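Putative extracellular solute-binding protein (Bordetella bronchiseptica, PDB 4P56) binds mandelate and, as a TRAP periplasmic solute-binding protein, probably delivers it or a related acid to a membrane transporter for uptake. Local coordinates at residues Thr113-Ser118 and Ala273-Asp278; Ala151-Lys156 and Ile223-Glu228; Phe208-Ser213 and Gly232-Thr237. All coordinates share one frame; numbering follows the deposited sequence.

Contact 1. Residues Thr113-Ser118 and Ala273-Asp278; sequences TATSRS and AWDTHD
T113, just before helix 114-129, and A114 and T115 in its first turn close round the carboxylate of D275. T113 is the N-cap: its OG1 accepts from the backbone N of S116 at 3.1 Å along an almost straight line (174°). A chi1 of 72° sets OG1 between the backbone N and the carbonyl carbon, from where it can cap the amide of S116, three residues on. Its CB also packs on the D275 carboxylate, the two side chains crossing at about a right angle. A114 gives its N to D275 OD1 at 2.7 Å, on the syn side of the carboxylate, while its small CB lets helix 263-285 come close and lies 3.5 Å from CB of W274, a residue whose indole lines the mandelate pocket. Thus an acidic side chain of one helix binds amide groups at the N-terminus of another, running nearly antiparallel at 156°, where the helix dipole would probably favour a negative charge. T115 grips D275 OD2 twice from the same face of the carboxylate, with N and with OG1, each at 2.8 Å; OG1 comes from the anti side.

Contact 2. Residues Ala151-Lys156 and Ile223-Glu228; sequences AFTTSK and IRHATE
With CG beside the backbone N and anti to the carbonyl carbon (chi1 -67°), F152 lays its CD1 3.5 Å from A226 CB and also meets I223 CG2. The methyl of A226 is small enough to leave room for the ring, and the beta-branched I223 fills in next to it. A chi1 of 53° tucks the T153 hydroxyl over its own main chain, where OG1 donates to K156 O at 2.5 Å, closing the turn that follows the strand, and touches H225 CB. The flat H225 ring suits this place by packing along the backbone of the turn: its CD2 lies 3.4 Å from S155 C, with K156 C over one face and T153 O in plane at the edge.

The backbones run antiparallel. A151 and T227 form a hydrogen-bonded pair, with A151 N to T227 O at 3.1 Å and T227 N to A151 O at 3.0 Å; F152 and A226 are a non-hydrogen-bonded pair. T153 N then reaches H225 O at 3.0 Å. T153 O receives R224 N at 3.2 Å and, more weakly, H225 N. R224 carries its guanidinium away to the carbonyl of E289, as suits an exposed arginine. Strand 225-228 is in turn flanked by strand 291-294, and strand 149-153 by strand 206-210. With R224 and H225 both opposite T153, the antiparallel pairing ends in a classic beta bulge, in the six-stranded mixed sheet of this solute-binding protein.

Contact 3. Residues Phe208-Ser213 and Gly232-Thr237; sequences FFPAES and GLYSDT. With RMN ((R)-mandelic acid), chain D.
One face of the F208 ring is covered by L233 CD2, 3.9 Å from the centroid in a CH-pi contact, a place well filled by a branched aliphatic side chain. F208 lies on strand 206-210 of the six-stranded mixed sheet, and L233 on the loop leading from strand 225-228 of that sheet to strand 237-242 of a three-stranded one, consistent with a two-domain solute-binding fold that holds its ligand between the domains. The Y234 ring runs near parallel to F208, planes at 21°, but is slid so far that the two barely overlap. F209 N lies at the edge of the Y234 ring, near its plane. A chi1 of 74° swings the Y234 ring toward F208, so that CE1 comes to 3.6 Å from F208 CB.

The CB of F209 points away from the loop, yet CE1 of its ring lies 3.6 Å from mandelate O11, while S213 CB covers one face of the ring. R170, which also hydrogen-bonds the ligand, makes a cation-pi contact with F209. S213 OG donates to E212 OE1 at 2.7 Å. The same S213 OG lies 3.5 Å from mandelate (RMN) C5. From the loop, D236 extends CG anti to its backbone N (chi1 179°), and D236 OD2 accepts from the mandelate hydroxyl O8 at 2.8 Å.

Overall arrangement
Contact 3 supplies three residues of the mandelate pocket, F209, S213 and D236. Contact 1, its centre about 10 Å from that of contact 3, adds W274 to the same pocket, the side chain about 4 Å from mandelate. The two touch directly: D278 OD1 lies 2.9 Å from E212 N, probably a hydrogen bond, and W274 CZ3 packs on E212 OE1. Contact 2, centred about 13 Å from contact 3, lies further out; its F152 side chain is about 9 Å from the ligand. There F152 CE2 reaches F209 O at 3.5 Å across neighbouring strands. Contacts 1 and 2 do not touch, their nearest atoms being about 8 Å apart.

Contact 1. Residues Thr113-Ser118 and Ala273-Asp278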
loop_
_atom_site.group_PDB
_atom_site.type_symbol
_atom_site.label_atom_id
_atom_site.label_comp_id
_atom_site.label_asym_id
_atom_site.label_seq_id
_atom_site.Cartn_x
_atom_site.Cartn_y
_atom_site.Cartn_z
ATOM N N THR A 113 0.245 7.546 -9.970
ATOM C CA THR A 113 -0.954 7.638 -9.135
ATOM C C THR A 113 -1.258 6.305 -8.487
ATOM O O THR A 113 -0.796 5.268 -8.948
ATOM C CB THR A 113 -2.202 8.129 -9.922
ATOM O OG1 THR A 113 -2.683 7.102 -10.810
ATOM C CG2 THR A 113 -1.904 9.434 -10.700
ATOM N N ALA A 114 -2.026 6.339 -7.393
ATOM C CA ALA A 114 -2.511 5.118 -6.783
ATOM C C ALA A 114 -3.462 4.380 -7.726
ATOM O O ALA A 114 -3.511 3.154 -7.713
ATOM C CB ALA A 114 -3.228 5.424 -5.492
ATOM N N THR A 115 -4.243 5.115 -8.516
ATOM C CA THR A 115 -5.196 4.471 -9.415
ATOM C C THR A 115 -4.514 3.613 -10.458
ATOM O O THR A 115 -4.831 2.418 -10.614
ATOM C CB THR A 115 -6.144 5.494 -10.069
ATOM O OG1 THR A 115 -6.957 6.079 -9.049
ATOM C CG2 THR A 115 -7.081 4.807 -11.107
ATOM N N SER A 116 -3.585 4.192 -11.204
ATOM C CA SER A 116 -2.887 3.420 -12.230
ATOM C C SER A 116 -2.115 2.219 -11.641
ATOM O O SER A 116 -2.223 1.080 -12.142
ATOM C CB SER A 116 -1.959 4.350 -13.032
ATOM O OG SER A 116 -0.927 4.819 -12.178
ATOM N N ARG A 117 -1.385 2.451 -10.551
ATOM C CA ARG A 117 -0.608 1.371 -9.899
ATOM C C ARG A 117 -1.485 0.248 -9.335
ATOM O O ARG A 117 -1.120 -0.934 -9.417
ATOM C CB ARG A 117 0.243 1.941 -8.773
ATOM C CG ARG A 117 1.367 1.036 -8.337
ATOM C CD ARG A 117 2.065 1.601 -7.087
ATOM N NE ARG A 117 2.715 2.887 -7.285
ATOM C CZ ARG A 117 3.968 3.023 -7.717
ATOM N NH1 ARG A 117 4.694 1.958 -8.052
ATOM N NH2 ARG A 117 4.495 4.222 -7.828
ATOM N N SER A 118 -2.624 0.613 -8.745
ATOM C CA SER A 118 -3.540 -0.377 -8.194
ATOM C C SER A 118 -4.080 -1.275 -9.300
ATOM O O SER A 118 -4.086 -2.497 -9.189
ATOM C CB SER A 118 -4.740 0.300 -7.510
ATOM O OG SER A 118 -4.348 1.033 -6.365
ATOM N N ALA A 273 -9.621 6.590 -4.117
ATOM C CA ALA A 273 -9.693 7.157 -2.783
ATOM C C ALA A 273 -8.333 7.696 -2.356
ATOM O O ALA A 273 -8.254 8.815 -1.880
ATOM C CB ALA A 273 -10.185 6.114 -1.792
ATOM N N TRP A 274 -7.283 6.887 -2.506
ATOM C CA TRP A 274 -5.937 7.309 -2.164
ATOM C C TRP A 274 -5.525 8.555 -2.902
ATOM O O TRP A 274 -4.933 9.447 -2.301
ATOM C CB TRP A 274 -4.915 6.242 -2.535
ATOM C CG TRP A 274 -4.827 5.067 -1.633
ATOM C CD1 TRP A 274 -5.268 3.800 -1.902
ATOM C CD2 TRP A 274 -4.216 5.014 -0.344
ATOM N NE1 TRP A 274 -4.987 2.962 -0.845
ATOM C CE2 TRP A 274 -4.333 3.679 0.122
ATOM C CE3 TRP A 274 -3.607 5.969 0.480
ATOM C CZ2 TRP A 274 -3.859 3.275 1.358
ATOM C CZ3 TRP A 274 -3.143 5.565 1.711
ATOM C CH2 TRP A 274 -3.261 4.230 2.140
ATOM N N ASP A 275 -5.757 8.572 -4.218
ATOM C CA ASP A 275 -5.411 9.715 -5.068
ATOM C C ASP A 275 -6.156 10.990 -4.683
ATOM O O ASP A 275 -5.601 12.105 -4.748
ATOM C CB ASP A 275 -5.697 9.420 -6.555
ATOM C CG ASP A 275 -4.649 8.507 -7.188
ATOM O OD1 ASP A 275 -3.487 8.560 -6.732
ATOM O OD2 ASP A 275 -4.977 7.777 -8.168
ATOM N N THR A 276 -7.404 10.846 -4.277
ATOM C CA THR A 276 -8.191 12.005 -3.880
ATOM C C THR A 276 -7.618 12.579 -2.588
ATOM O O THR A 276 -7.438 13.786 -2.443
ATOM C CB THR A 276 -9.681 11.629 -3.747
ATOM O OG1 THR A 276 -10.170 11.172 -5.029
ATOM C CG2 THR A 276 -10.512 12.793 -3.283
ATOM N N HIS A 277 -7.276 11.707 -1.658
ATOM C CA HIS A 277 -6.686 12.196 -0.418
ATOM C C HIS A 277 -5.305 12.770 -0.590
ATOM O O HIS A 277 -4.976 13.775 0.036
ATOM C CB HIS A 277 -6.694 11.105 0.639
ATOM C CG HIS A 277 -8.039 10.929 1.248
ATOM N ND1 HIS A 277 -8.285 11.143 2.584
ATOM C CD2 HIS A 277 -9.228 10.597 0.691
ATOM C CE1 HIS A 277 -9.558 10.924 2.833
ATOM N NE2 HIS A 277 -10.154 10.599 1.699
ATOM N N ASP A 278 -4.493 12.133 -1.423
ATOM C CA ASP A 278 -3.186 12.676 -1.775
ATOM C C ASP A 278 -3.319 14.114 -2.329
ATOM O O ASP A 278 -2.541 15.004 -1.975
ATOM C CB ASP A 278 -2.506 11.774 -2.816
ATOM C CG ASP A 278 -1.723 10.625 -2.189
ATOM O OD1 ASP A 278 -1.766 10.426 -0.945
ATOM O OD2 ASP A 278 -1.059 9.920 -2.980
#

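Contact 2. Residues Ala151-Lys156 and Ile223-Glu228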
loop_
_atom_site.group_PDB
_atom_site.type_symbol
_atom_site.label_atom_id
_atom_site.label_comp_id
_atom_site.label_asym_id
_atom_site.label_seq_id
_atom_site.Cartn_x
_atom_site.Cartn_y
_atom_site.Cartn_z
ATOM N N ALA A 151 9.663 11.122 0.888
ATOM C CA ALA A 151 10.552 11.101 2.025
ATOM C C ALA A 151 10.293 12.311 2.926
ATOM O O ALA A 151 10.703 13.435 2.606
ATOM C CB ALA A 151 12.026 11.078 1.568
ATOM N N PHE A 152 9.634 12.070 4.058
ATOM C CA PHE A 152 9.348 13.132 5.027
ATOM C C PHE A 152 10.331 13.092 6.196
ATOM O O PHE A 152 10.625 12.015 6.753
ATOM C CB PHE A 152 7.956 12.958 5.627
ATOM C CG PHE A 152 6.831 13.151 4.666
ATOM C CD1 PHE A 152 6.494 14.415 4.212
ATOM C CD2 PHE A 152 6.062 12.063 4.259
ATOM C CE1 PHE A 152 5.429 14.605 3.352
ATOM C CE2 PHE A 152 4.974 12.255 3.391
ATOM C CZ PHE A 152 4.653 13.516 2.947
ATOM N N THR A 153 10.815 14.266 6.602
ATOM C CA THR A 153 11.671 14.339 7.780
ATOM C C THR A 153 11.305 15.510 8.679
ATOM O O THR A 153 10.749 16.519 8.241
ATOM C CB THR A 153 13.115 14.512 7.412
ATOM O OG1 THR A 153 13.219 15.631 6.535
ATOM C CG2 THR A 153 13.643 13.271 6.735
ATOM N N THR A 154 11.663 15.368 9.943
ATOM C CA THR A 154 11.275 16.325 10.962
ATOM C C THR A 154 12.122 17.584 10.829
ATOM O O THR A 154 11.579 18.673 10.785
ATOM C CB THR A 154 11.416 15.704 12.344
ATOM O OG1 THR A 154 10.518 14.585 12.437
ATOM C CG2 THR A 154 11.132 16.734 13.449
ATOM N N SER A 155 13.440 17.441 10.712
ATOM C CA SER A 155 14.315 18.610 10.740
ATOM C C SER A 155 15.467 18.569 9.733
ATOM O O SER A 155 16.225 19.529 9.606
ATOM C CB SER A 155 14.890 18.759 12.144
ATOM O OG SER A 155 15.731 17.651 12.439
ATOM N N LYS A 156 15.607 17.467 9.013
ATOM C CA LYS A 156 16.758 17.292 8.141
ATOM C C LYS A 156 16.324 17.213 6.690
ATOM O O LYS A 156 15.671 16.259 6.293
ATOM C CB LYS A 156 17.498 16.010 8.520
ATOM C CG LYS A 156 18.112 16.069 9.907
ATOM C CD LYS A 156 18.850 14.771 10.254
ATOM C CE LYS A 156 19.665 14.927 11.540
ATOM N NZ LYS A 156 18.805 15.146 12.751
ATOM N N ILE A 223 6.541 17.276 11.035
ATOM C CA ILE A 223 7.306 17.185 9.798
ATOM C C ILE A 223 7.502 18.588 9.203
ATOM O O ILE A 223 6.535 19.314 9.003
ATOM C CB ILE A 223 6.581 16.293 8.773
ATOM C CG1 ILE A 223 6.495 14.841 9.261
ATOM C CG2 ILE A 223 7.246 16.350 7.400
ATOM C CD1 ILE A 223 7.834 14.136 9.459
ATOM N N ARG A 224 8.750 18.963 8.934
ATOM C CA ARG A 224 9.050 20.243 8.289
ATOM C C ARG A 224 9.720 20.122 6.913
ATOM O O ARG A 224 10.054 21.134 6.301
ATOM C CB ARG A 224 9.962 21.109 9.177
ATOM C CG ARG A 224 9.472 21.290 10.599
ATOM C CD ARG A 224 8.124 21.990 10.663
ATOM N NE ARG A 224 8.113 23.241 9.911
ATOM C CZ ARG A 224 8.342 24.458 10.415
ATOM N NH1 ARG A 224 8.604 24.645 11.710
ATOM N NH2 ARG A 224 8.294 25.509 9.605
ATOM N N HIS A 225 9.934 18.896 6.444
ATOM C CA HIS A 225 10.696 18.679 5.217
ATOM C C HIS A 225 10.108 17.520 4.444
ATOM O O HIS A 225 9.682 16.524 5.030
ATOM C CB HIS A 225 12.154 18.379 5.551
ATOM C CG HIS A 225 12.835 19.473 6.321
ATOM N ND1 HIS A 225 13.485 20.527 5.716
ATOM C CD2 HIS A 225 12.976 19.664 7.655
ATOM C CE1 HIS A 225 13.984 21.327 6.642
ATOM N NE2 HIS A 225 13.677 20.835 7.827
ATOM N N ALA A 226 10.042 17.667 3.131
ATOM C CA ALA A 226 9.558 16.589 2.272
ATOM C C ALA A 226 10.294 16.630 0.944
ATOM O O ALA A 226 10.441 17.710 0.349
ATOM C CB ALA A 226 8.045 16.735 2.019
ATOM N N THR A 227 10.696 15.459 0.456
ATOM C CA THR A 227 11.294 15.340 -0.876
ATOM C C THR A 227 10.483 14.379 -1.700
ATOM O O THR A 227 10.269 13.241 -1.313
ATOM C CB THR A 227 12.755 14.877 -0.811
ATOM O OG1 THR A 227 13.498 15.863 -0.074
ATOM C CG2 THR A 227 13.343 14.735 -2.235
ATOM N N GLU A 228 9.990 14.873 -2.821
ATOM C CA GLU A 228 9.166 14.083 -3.711
ATOM C C GLU A 228 10.018 13.622 -4.864
ATOM O O GLU A 228 10.993 14.268 -5.224
ATOM C CB GLU A 228 8.009 14.911 -4.247
ATOM C CG GLU A 228 7.037 15.391 -3.191
ATOM C CD GLU A 228 5.887 16.108 -3.836
ATOM O OE1 GLU A 228 5.984 17.335 -3.994
ATOM O OE2 GLU A 228 4.911 15.435 -4.255
#

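Contact 3. Residues Phe208-Ser213 and Gly232-Thr237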
loop_
_atom_site.group_PDB
_atom_site.type_symbol
_atom_site.label_atom_id
_atom_site.label_comp_id
_atom_site.label_asym_id
_atom_site.label_seq_id
_atom_site.Cartn_x
_atom_site.Cartn_y
_atom_site.Cartn_z
ATOM N N PHE A 208 8.605 7.363 5.678
ATOM C CA PHE A 208 8.277 7.152 4.268
ATOM C C PHE A 208 6.762 6.946 4.274
ATOM O O PHE A 208 6.260 5.996 4.877
ATOM C CB PHE A 208 8.996 5.905 3.677
ATOM C CG PHE A 208 10.444 6.130 3.278
ATOM C CD1 PHE A 208 11.082 7.325 3.504
ATOM C CD2 PHE A 208 11.185 5.090 2.665
ATOM C CE1 PHE A 208 12.400 7.504 3.127
ATOM C CE2 PHE A 208 12.478 5.271 2.291
ATOM C CZ PHE A 208 13.096 6.488 2.525
ATOM N N PHE A 209 6.035 7.878 3.662
ATOM C CA PHE A 209 4.576 7.801 3.540
ATOM C C PHE A 209 4.167 8.427 2.205
ATOM O O PHE A 209 4.928 9.222 1.636
ATOM C CB PHE A 209 3.931 8.652 4.628
ATOM C CG PHE A 209 3.376 7.882 5.805
ATOM C CD1 PHE A 209 2.997 6.557 5.703
ATOM C CD2 PHE A 209 3.172 8.534 6.997
ATOM C CE1 PHE A 209 2.452 5.891 6.788
ATOM C CE2 PHE A 209 2.630 7.862 8.099
ATOM C CZ PHE A 209 2.271 6.542 7.978
ATOM N N PRO A 210 2.959 8.098 1.715
ATOM C CA PRO A 210 2.389 8.884 0.624
ATOM C C PRO A 210 1.868 10.210 1.182
ATOM O O PRO A 210 1.833 10.392 2.397
ATOM C CB PRO A 210 1.237 8.019 0.135
ATOM C CG PRO A 210 0.741 7.363 1.394
ATOM C CD PRO A 210 1.986 7.121 2.241
ATOM N N ALA A 211 1.525 11.140 0.307
ATOM C CA ALA A 211 1.155 12.475 0.739
ATOM C C ALA A 211 0.029 12.507 1.784
ATOM O O ALA A 211 0.098 13.250 2.732
ATOM C CB ALA A 211 0.769 13.292 -0.445
ATOM N N GLU A 212 -1.024 11.721 1.580
ATOM C CA GLU A 212 -2.225 11.830 2.405
ATOM C C GLU A 212 -1.927 11.565 3.880
ATOM O O GLU A 212 -2.554 12.141 4.774
ATOM C CB GLU A 212 -3.332 10.875 1.899
ATOM C CG GLU A 212 -3.099 9.371 2.167
ATOM C CD GLU A 212 -3.445 8.971 3.628
ATOM O OE1 GLU A 212 -2.831 8.017 4.142
ATOM O OE2 GLU A 212 -4.281 9.646 4.248
ATOM N N SER A 213 -0.940 10.711 4.108
ATOM C CA SER A 213 -0.619 10.218 5.421
ATOM C C SER A 213 -0.043 11.317 6.300
ATOM O O SER A 213 -0.259 11.302 7.504
ATOM C CB SER A 213 0.388 9.071 5.298
ATOM O OG SER A 213 -0.115 8.057 4.430
ATOM N N GLY A 232 7.303 8.367 -7.635
ATOM C CA GLY A 232 7.391 7.872 -6.277
ATOM C C GLY A 232 8.745 7.296 -5.894
ATOM O O GLY A 232 9.443 6.689 -6.694
ATOM N N LEU A 233 9.106 7.469 -4.631
ATOM C CA LEU A 233 10.316 6.871 -4.113
ATOM C C LEU A 233 10.135 5.373 -3.944
ATOM O O LEU A 233 11.101 4.598 -4.044
ATOM C CB LEU A 233 10.694 7.516 -2.782
ATOM C CG LEU A 233 11.942 6.969 -2.082
ATOM C CD1 LEU A 233 13.183 7.102 -2.977
ATOM C CD2 LEU A 233 12.181 7.645 -0.754
ATOM N N TYR A 234 8.895 4.971 -3.694
ATOM C CA TYR A 234 8.528 3.567 -3.464
ATOM C C TYR A 234 6.995 3.618 -3.338
ATOM O O TYR A 234 6.373 4.702 -3.368
ATOM C CB TYR A 234 9.131 3.034 -2.136
ATOM C CG TYR A 234 8.350 3.623 -1.009
ATOM C CD1 TYR A 234 8.586 4.914 -0.611
ATOM C CD2 TYR A 234 7.288 2.930 -0.421
ATOM C CE1 TYR A 234 7.805 5.523 0.337
ATOM C CE2 TYR A 234 6.519 3.519 0.551
ATOM C CZ TYR A 234 6.775 4.829 0.919
ATOM O OH TYR A 234 6.017 5.483 1.870
ATOM N N SER A 235 6.365 2.466 -3.237
ATOM C CA SER A 235 4.961 2.436 -2.871
ATOM C C SER A 235 4.730 1.159 -2.054
ATOM O O SER A 235 5.684 0.468 -1.705
ATOM C CB SER A 235 4.083 2.504 -4.128
ATOM O OG SER A 235 2.721 2.519 -3.761
ATOM N N ASP A 236 3.477 0.853 -1.755
ATOM C CA ASP A 236 3.121 -0.319 -0.938
ATOM C C ASP A 236 1.797 -0.823 -1.481
ATOM O O ASP A 236 1.008 -0.036 -2.043
ATOM C CB ASP A 236 2.971 0.055 0.539
ATOM C CG ASP A 236 2.588 -1.137 1.418
ATOM O OD1 ASP A 236 2.977 -2.307 1.117
ATOM O OD2 ASP A 236 1.867 -0.898 2.420
ATOM N N THR A 237 1.574 -2.133 -1.364
ATOM C CA THR A 237 0.331 -2.731 -1.839
ATOM C C THR A 237 -0.377 -3.303 -0.633
ATOM O O THR A 237 0.272 -3.742 0.298
ATOM C CB THR A 237 0.568 -3.824 -2.908
ATOM O OG1 THR A 237 1.579 -4.743 -2.478
ATOM C CG2 THR A 237 1.041 -3.186 -4.248
HETATM C C1 RMN D . 0.633 2.437 4.872
HETATM C C2 RMN D . -0.508 1.977 5.514
HETATM C C3 RMN D . -1.601 2.806 5.690
HETATM C C4 RMN D . -1.554 4.122 5.263
HETATM C C5 RMN D . -0.408 4.594 4.629
HETATM C C6 RMN D . 0.672 3.747 4.437
HETATM C C7 RMN D . 1.826 1.537 4.699
HETATM C C10 RMN D . 2.890 1.961 5.667
HETATM O O8 RMN D . 2.397 1.636 3.451
HETATM O O11 RMN D . 3.768 2.840 5.365
HETATM O O12 RMN D . 2.881 1.474 6.838
#